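Local coordinates for phosphoglycerate dehydrogenase (Lactobacillus plantarum, PDB 3EVT), which probably catalyses the NAD-dependent oxidation of 3-phosphoglycerate to 3-phosphohydroxypyruvate, the entry step of the phosphorylated route to serine, at residues Gln17-Thr20 with Thr26-Asp29; Ile93-Ile98 with Gly149-Ala154; His114-Asn119 with Trp126-Thr131. All blocks are in the same frame, centred on the assembly; numbering follows the deposited sequence.

Contacts 1 and 2 lie in different parts of the chain, a helix against an edge strand of the five-stranded sheet and a helix against a helix, their centres about 31 Å apart. Contact 1 is buried and apolar, inside a beta-alpha-beta unit. Contact 2, with its centre about 3 Å from that of the chain, is small, partly buried and polar: a serine hydroxyl meets an alanine. Contact 3, its centre about 28 Å from that of the chain, is partly buried and aliphatic, a loop without regular structure lying against helix 113-120. Contacts 2 and 3 use successive helices, 93-110 and 113-120, and both reach the second subunit, whereas contact 1 touches no other chain of the assembly.

Contact 1 of 3, residues Gln17-Thr20 with Thr26-Asp29; sequences QLQT and TFKD
Phe27 lays one face of its ring against Leu18, and this pair makes up most of the contact. Leu18 CB stands almost directly over the ring centre, 3.9 Å from the centroid and only 6° off the normal, a CH-pi contact. The methyls stay on the same side of the ring but out at its CD1-CE1 rim: Leu18 CD1 is 3.7 Å from Phe27 CD1 and Leu18 CD2 4.0 Å from Phe27 CE1. The Phe27 side chain starts with CG anti to its carbonyl carbon (chi1 -58°), which directs the ring toward the helix. Backbone atoms join in, with Leu18 O 3.4 Å from Phe27 CE2. Gln19 approaches the ring obliquely, its CG 3.9 Å from Phe27 CD2, and its methylene part does the touching. An alanine in place of Phe27 would remove the whole ring and is likely to leave a gap under Leu18 CB and its methyls. Val4 and Met6 of strand 3-6 also pack on Phe27, and Phe289 of helix 284-302 on Leu18. Helix 12-21 is therefore held to edge strand 26-29 of its beta-alpha-beta unit by shape and apolar burial, with no directional polar bond between the two segments.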
loop_
_atom_site.group_PDB
_atom_site.type_symbol
_atom_site.label_atom_id
_atom_site.label_comp_id
_atom_site.label_asym_id
_atom_site.label_seq_id
_atom_site.Cartn_x
_atom_site.Cartn_y
_atom_site.Cartn_z
ATOM N N GLN A 17 15.541 15.248 15.835
ATOM C CA GLN A 17 14.459 15.399 14.862
ATOM C C GLN A 17 13.337 16.224 15.450
ATOM O O GLN A 17 12.877 17.153 14.810
ATOM C CB GLN A 17 13.831 14.046 14.494
ATOM C CG GLN A 17 14.483 13.293 13.352
ATOM C CD GLN A 17 14.251 11.757 13.451
ATOM O OE1 GLN A 17 13.109 11.281 13.548
ATOM N NE2 GLN A 17 15.345 10.992 13.419
ATOM N N LEU A 18 12.885 15.841 16.646
ATOM C CA LEU A 18 11.741 16.457 17.303
ATOM C C LEU A 18 12.012 17.922 17.614
ATOM O O LEU A 18 11.200 18.789 17.348
ATOM C CB LEU A 18 11.416 15.741 18.615
ATOM C CG LEU A 18 10.623 14.443 18.559
ATOM C CD1 LEU A 18 10.388 13.931 19.945
ATOM C CD2 LEU A 18 9.305 14.692 17.872
ATOM N N GLN A 19 13.171 18.176 18.198
ATOM C CA GLN A 19 13.478 19.510 18.656
ATOM C C GLN A 19 13.655 20.483 17.507
ATOM O O GLN A 19 13.262 21.641 17.656
ATOM C CB GLN A 19 14.695 19.513 19.556
ATOM C CG GLN A 19 14.526 18.637 20.794
ATOM C CD GLN A 19 15.775 18.661 21.690
ATOM O OE1 GLN A 19 15.688 18.794 22.918
ATOM N NE2 GLN A 19 16.946 18.546 21.064
ATOM N N THR A 20 14.191 20.018 16.367
ATOM C CA THR A 20 14.274 20.877 15.161
ATOM C C THR A 20 13.021 20.932 14.298
ATOM O O THR A 20 12.787 21.921 13.634
ATOM C CB THR A 20 15.451 20.501 14.200
ATOM O OG1 THR A 20 15.023 19.458 13.318
ATOM C CG2 THR A 20 16.621 20.025 14.983
ATOM N N THR A 26 8.944 22.183 23.767
ATOM C CA THR A 26 9.967 21.627 24.632
ATOM C C THR A 26 9.720 20.134 24.849
ATOM O O THR A 26 8.639 19.729 25.322
ATOM C CB THR A 26 9.947 22.272 26.043
ATOM O OG1 THR A 26 9.896 23.688 25.917
ATOM C CG2 THR A 26 11.204 21.929 26.777
ATOM N N PHE A 27 10.729 19.331 24.530
ATOM C CA PHE A 27 10.702 17.899 24.782
ATOM C C PHE A 27 11.461 17.602 26.081
ATOM O O PHE A 27 12.670 17.453 26.104
ATOM C CB PHE A 27 11.203 17.165 23.527
ATOM C CG PHE A 27 10.385 17.500 22.321
ATOM C CD1 PHE A 27 9.224 16.762 22.044
ATOM C CD2 PHE A 27 10.672 18.641 21.554
ATOM C CE1 PHE A 27 8.398 17.093 20.980
ATOM C CE2 PHE A 27 9.856 18.985 20.476
ATOM C CZ PHE A 27 8.712 18.204 20.176
ATOM N N LYS A 28 10.730 17.559 27.188
ATOM C CA LYS A 28 11.412 17.482 28.486
ATOM C C LYS A 28 11.593 16.075 29.099
ATOM O O LYS A 28 10.627 15.418 29.505
ATOM C CB LYS A 28 10.746 18.409 29.517
ATOM C CG LYS A 28 11.692 18.705 30.702
ATOM C CD LYS A 28 11.311 19.952 31.513
ATOM C CE LYS A 28 12.570 20.570 32.171
ATOM N NZ LYS A 28 12.372 20.948 33.616
ATOM N N ASP A 29 12.838 15.639 29.186
ATOM C CA ASP A 29 13.201 14.443 29.948
ATOM C C ASP A 29 12.476 14.400 31.309
ATOM O O ASP A 29 12.521 15.357 32.072
ATOM C CB ASP A 29 14.726 14.431 30.140
ATOM C CG ASP A 29 15.271 13.065 30.584
ATOM O OD1 ASP A 29 14.502 12.238 31.150
ATOM O OD2 ASP A 29 16.495 12.841 30.384
#

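Contact 2 of 3, residues Ile93-Ile98 with Gly149-Ala154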
loop_
_atom_site.group_PDB
_atom_site.type_symbol
_atom_site.label_atom_id
_atom_site.label_comp_id
_atom_site.label_asym_id
_atom_site.label_seq_id
_atom_site.Cartn_x
_atom_site.Cartn_y
_atom_site.Cartn_z
ATOM N N ILE A 93 2.494 -3.773 15.347
ATOM C CA ILE A 93 3.826 -3.577 14.751
ATOM C C ILE A 93 4.319 -4.770 13.942
ATOM O O ILE A 93 4.692 -4.628 12.756
ATOM C CB ILE A 93 4.895 -3.201 15.775
ATOM C CG1 ILE A 93 4.500 -1.893 16.497
ATOM C CG2 ILE A 93 6.250 -3.069 15.011
ATOM C CD1 ILE A 93 5.457 -1.488 17.639
ATOM N N HIS A 94 4.318 -5.942 14.567
ATOM C CA HIS A 94 4.721 -7.179 13.890
ATOM C C HIS A 94 3.778 -7.451 12.740
ATOM O O HIS A 94 4.211 -7.684 11.651
ATOM C CB HIS A 94 4.673 -8.413 14.823
ATOM C CG HIS A 94 5.916 -8.628 15.629
ATOM N ND1 HIS A 94 5.962 -8.451 17.011
ATOM C CD2 HIS A 94 7.161 -9.020 15.259
ATOM C CE1 HIS A 94 7.184 -8.714 17.449
ATOM N NE2 HIS A 94 7.935 -9.048 16.405
ATOM N N ALA A 95 2.483 -7.440 13.007
ATOM C CA ALA A 95 1.485 -7.662 11.942
ATOM C C ALA A 95 1.618 -6.687 10.760
ATOM O O ALA A 95 1.485 -7.101 9.646
ATOM C CB ALA A 95 0.079 -7.631 12.500
ATOM N N ASP A 96 1.870 -5.398 11.007
ATOM C CA ASP A 96 2.222 -4.432 9.941
ATOM C C ASP A 96 3.416 -4.831 9.074
ATOM O O ASP A 96 3.328 -4.723 7.846
ATOM C CB ASP A 96 2.512 -3.033 10.520
ATOM C CG ASP A 96 1.329 -2.036 10.323
ATOM O OD1 ASP A 96 0.159 -2.386 10.701
ATOM O OD2 ASP A 96 1.575 -0.887 9.809
ATOM N N ALA A 97 4.527 -5.261 9.676
ATOM C CA ALA A 97 5.684 -5.677 8.876
ATOM C C ALA A 97 5.389 -6.870 7.979
ATOM O O ALA A 97 5.766 -6.875 6.833
ATOM C CB ALA A 97 6.936 -5.974 9.753
ATOM N N ILE A 98 4.751 -7.895 8.526
ATOM C CA ILE A 98 4.412 -9.076 7.763
ATOM C C ILE A 98 3.446 -8.726 6.625
ATOM O O ILE A 98 3.543 -9.235 5.518
ATOM C CB ILE A 98 3.728 -10.098 8.666
ATOM C CG1 ILE A 98 4.687 -10.604 9.737
ATOM C CG2 ILE A 98 3.091 -11.189 7.832
ATOM C CD1 ILE A 98 3.917 -11.363 10.969
ATOM N N GLY A 149 -3.987 -11.388 9.442
ATOM C CA GLY A 149 -4.908 -11.421 8.316
ATOM C C GLY A 149 -5.612 -10.072 8.183
ATOM O O GLY A 149 -5.825 -9.557 7.065
ATOM N N GLN A 150 -5.954 -9.481 9.326
ATOM C CA GLN A 150 -6.747 -8.261 9.348
ATOM C C GLN A 150 -5.927 -7.035 8.971
ATOM O O GLN A 150 -6.432 -6.098 8.328
ATOM C CB GLN A 150 -7.310 -8.060 10.759
ATOM C CG GLN A 150 -8.458 -9.027 11.130
ATOM C CD GLN A 150 -8.876 -8.865 12.577
ATOM O OE1 GLN A 150 -8.927 -7.754 13.092
ATOM N NE2 GLN A 150 -9.140 -9.982 13.248
ATOM N N SER A 151 -4.656 -7.023 9.385
ATOM C CA SER A 151 -3.798 -5.900 9.014
ATOM C C SER A 151 -3.400 -5.995 7.539
ATOM O O SER A 151 -3.353 -4.991 6.859
ATOM C CB SER A 151 -2.618 -5.723 9.974
ATOM O OG SER A 151 -1.522 -6.537 9.601
ATOM N N LEU A 152 -3.188 -7.207 7.030
ATOM C CA LEU A 152 -3.002 -7.385 5.581
ATOM C C LEU A 152 -4.242 -6.925 4.798
ATOM O O LEU A 152 -4.120 -6.152 3.835
ATOM C CB LEU A 152 -2.636 -8.825 5.219
ATOM C CG LEU A 152 -2.513 -9.084 3.697
ATOM C CD1 LEU A 152 -1.541 -8.102 2.990
ATOM C CD2 LEU A 152 -2.130 -10.564 3.389
ATOM N N ALA A 153 -5.423 -7.419 5.204
ATOM C CA ALA A 153 -6.718 -6.944 4.678
ATOM C C ALA A 153 -6.888 -5.416 4.630
ATOM O O ALA A 153 -7.383 -4.853 3.626
ATOM C CB ALA A 153 -7.870 -7.551 5.470
ATOM N N ALA A 154 -6.543 -4.744 5.727
ATOM C CA ALA A 154 -6.675 -3.284 5.780
ATOM C C ALA A 154 -5.804 -2.652 4.693
ATOM O O ALA A 154 -6.250 -1.749 3.986
ATOM C CB ALA A 154 -6.274 -2.727 7.179
#
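Ser151 turns its OG between its own backbone N and carbonyl carbon (chi1 86°), and that rotation carries the hydroxyl to Ala95 on the facing helix. OG lies 3.1 Å from Ala95 O and 3.5 Å from Ala95 CB, so it meets both the carbonyl and the methyl of one residue. The methylene follows more loosely, Ser151 CB being 4.2 Å from Ala95 CB. These short side chains let the backbones come close, with Asp96 CA 6.3 Å from Ser151 CA. Helix 147-158 is the one that follows the first strand of the NAD-binding Rossmann domain, and Gly149 fits the last glycine of a GxGxxG pattern, probably the dinucleotide-binding turn; helix 93-110 packs against it. One turn further along helix 93-110, Ser99 OG is hydrogen-bonded to Ser151 OG and to Ala95 O, so the three oxygens form a small polar cluster. Asp96 starts from a CB that points away from helix 147-158, yet its carboxylate bends back, with OD1 4.4 Å from Ser151 CB. Its OD2 forms a salt bridge with Lys155, a charged link between the same two helices, while Thr136 of the second subunit packs on the aspartate.

Contact 3 of 3, residues His114-Asn119 with Trp126-Thr131; sequences HAAWLN and WALPMT
Leu128 drives its two methyls onto one side of helix 113-120, reaching Ala115, Ala116 and Asn119. With CG anti to the carbonyl carbon (chi1 -58°), the side chain swings from the loop to the helix. CD1 sits 4.2 Å from both Ala115 CB and Ala116 CB, and it is still nearer the backbone, 3.9 Å from Ala116 N. Both methyls touch Ala116; CD2, 3.9 Å from Ala116 CA, also reaches one turn on, 3.8 Å from Asn119 CB. Asn119 and Leu128 cross at about a right angle, and the nearest asparagine atom to Leu128 is CB; the amide oxygen OD1 is hydrogen-bonded to the backbone N of Gln125, in the loop joining the segments. Met130 comes in beside Leu128. Its first torsion (chi1 54°) sets CG between the backbone N and carbonyl carbon and against Ala115 CB, at 3.4 Å, tighter than usual for two carbons; the chain bends again beyond it. The second subunit closes over the neighbouring surfaces: its Ile277 packs on Leu128, its Thr274 on Ala116, and Trp117 of the helix meets Trp117 and His114 of that subunit. Within its own chain, the loop lies on the small alanine surface of helix 113-120, which follows helix 93-110, before the chain enters strand 139-143.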
loop_
_atom_site.group_PDB
_atom_site.type_symbol
_atom_site.label_atom_id
_atom_site.label_comp_id
_atom_site.label_asym_id
_atom_site.label_seq_id
_atom_site.Cartn_x
_atom_site.Cartn_y
_atom_site.Cartn_z
ATOM N N HIS A 114 10.238 -8.456 -10.557
ATOM C CA HIS A 114 10.870 -9.750 -10.630
ATOM C C HIS A 114 11.236 -10.075 -12.088
ATOM O O HIS A 114 12.388 -10.463 -12.383
ATOM C CB HIS A 114 9.956 -10.841 -10.066
ATOM C CG HIS A 114 10.539 -12.207 -10.174
ATOM N ND1 HIS A 114 11.679 -12.579 -9.492
ATOM C CD2 HIS A 114 10.168 -13.283 -10.915
ATOM C CE1 HIS A 114 11.972 -13.833 -9.790
ATOM N NE2 HIS A 114 11.067 -14.287 -10.646
ATOM N N ALA A 115 10.280 -9.944 -13.009
ATOM C CA ALA A 115 10.631 -10.114 -14.429
ATOM C C ALA A 115 11.730 -9.155 -14.906
ATOM O O ALA A 115 12.599 -9.554 -15.685
ATOM C CB ALA A 115 9.371 -10.003 -15.358
ATOM N N ALA A 116 11.672 -7.882 -14.505
ATOM C CA ALA A 116 12.727 -6.908 -14.863
ATOM C C ALA A 116 14.102 -7.337 -14.409
ATOM O O ALA A 116 15.068 -7.143 -15.132
ATOM C CB ALA A 116 12.434 -5.535 -14.350
ATOM N N TRP A 117 14.192 -7.918 -13.225
ATOM C CA TRP A 117 15.467 -8.441 -12.738
ATOM C C TRP A 117 15.996 -9.608 -13.560
ATOM O O TRP A 117 17.169 -9.622 -13.908
ATOM C CB TRP A 117 15.441 -8.800 -11.237
ATOM C CG TRP A 117 16.842 -9.004 -10.784
ATOM C CD1 TRP A 117 17.462 -10.201 -10.546
ATOM C CD2 TRP A 117 17.863 -7.985 -10.641
ATOM N NE1 TRP A 117 18.779 -9.980 -10.230
ATOM C CE2 TRP A 117 19.050 -8.640 -10.280
ATOM C CE3 TRP A 117 17.874 -6.577 -10.776
ATOM C CZ2 TRP A 117 20.243 -7.945 -10.025
ATOM C CZ3 TRP A 117 19.053 -5.886 -10.530
ATOM C CH2 TRP A 117 20.224 -6.565 -10.162
ATOM N N LEU A 118 15.140 -10.552 -13.915
ATOM C CA LEU A 118 15.554 -11.644 -14.790
ATOM C C LEU A 118 16.031 -11.098 -16.135
ATOM O O LEU A 118 16.994 -11.599 -16.716
ATOM C CB LEU A 118 14.397 -12.615 -14.995
ATOM C CG LEU A 118 13.827 -13.304 -13.750
ATOM C CD1 LEU A 118 12.662 -14.203 -14.220
ATOM C CD2 LEU A 118 14.884 -14.149 -13.017
ATOM N N ASN A 119 15.358 -10.043 -16.618
ATOM C CA ASN A 119 15.765 -9.347 -17.824
ATOM C C ASN A 119 17.122 -8.686 -17.661
ATOM O O ASN A 119 17.997 -8.817 -18.541
ATOM C CB ASN A 119 14.730 -8.309 -18.259
ATOM C CG ASN A 119 15.182 -7.526 -19.514
ATOM O OD1 ASN A 119 15.435 -8.127 -20.572
ATOM N ND2 ASN A 119 15.352 -6.198 -19.383
ATOM N N TRP A 126 14.625 -4.003 -23.849
ATOM C CA TRP A 126 13.884 -2.858 -23.399
ATOM C C TRP A 126 12.408 -3.207 -23.435
ATOM O O TRP A 126 11.596 -2.438 -23.868
ATOM C CB TRP A 126 14.176 -1.592 -24.201
ATOM C CG TRP A 126 13.879 -0.325 -23.404
ATOM C CD1 TRP A 126 12.905 0.615 -23.661
ATOM C CD2 TRP A 126 14.543 0.111 -22.192
ATOM N NE1 TRP A 126 12.935 1.583 -22.690
ATOM C CE2 TRP A 126 13.924 1.305 -21.785
ATOM C CE3 TRP A 126 15.583 -0.408 -21.415
ATOM C CZ2 TRP A 126 14.324 2.007 -20.641
ATOM C CZ3 TRP A 126 15.979 0.281 -20.280
ATOM C CH2 TRP A 126 15.360 1.486 -19.912
ATOM N N ALA A 127 12.070 -4.372 -22.922
ATOM C CA ALA A 127 10.698 -4.769 -22.795
ATOM C C ALA A 127 10.720 -6.046 -21.980
ATOM O O ALA A 127 11.749 -6.697 -21.845
ATOM C CB ALA A 127 10.080 -5.003 -24.190
ATOM N N LEU A 128 9.591 -6.403 -21.397
ATOM C CA LEU A 128 9.505 -7.634 -20.598
ATOM C C LEU A 128 8.654 -8.682 -21.297
ATOM O O LEU A 128 7.729 -8.367 -22.037
ATOM C CB LEU A 128 8.929 -7.317 -19.206
ATOM C CG LEU A 128 9.768 -6.284 -18.437
ATOM C CD1 LEU A 128 9.272 -6.107 -17.017
ATOM C CD2 LEU A 128 11.277 -6.711 -18.457
ATOM N N PRO A 129 8.955 -9.947 -21.052
ATOM C CA PRO A 129 8.118 -10.973 -21.670
ATOM C C PRO A 129 6.762 -11.083 -20.979
ATOM O O PRO A 129 6.120 -12.097 -21.081
ATOM C CB PRO A 129 8.903 -12.267 -21.445
ATOM C CG PRO A 129 9.959 -11.948 -20.426
ATOM C CD PRO A 129 10.019 -10.484 -20.184
ATOM N N MET A 130 6.309 -10.046 -20.283
ATOM C CA MET A 130 5.152 -10.243 -19.452
ATOM C C MET A 130 4.321 -8.992 -19.547
ATOM O O MET A 130 4.817 -7.952 -19.966
ATOM C CB MET A 130 5.578 -10.606 -17.994
ATOM C CG MET A 130 6.553 -9.632 -17.282
ATOM S SD MET A 130 5.777 -8.142 -16.556
ATOM C CE MET A 130 4.961 -9.006 -15.177
ATOM N N THR A 131 3.044 -9.096 -19.187
ATOM C CA THR A 131 2.199 -7.933 -19.029
ATOM C C THR A 131 2.058 -7.613 -17.538
ATOM O O THR A 131 1.664 -8.469 -16.760
ATOM C CB THR A 131 0.795 -8.251 -19.548
ATOM O OG1 THR A 131 0.893 -8.625 -20.924
ATOM C CG2 THR A 131 -0.176 -7.045 -19.389
#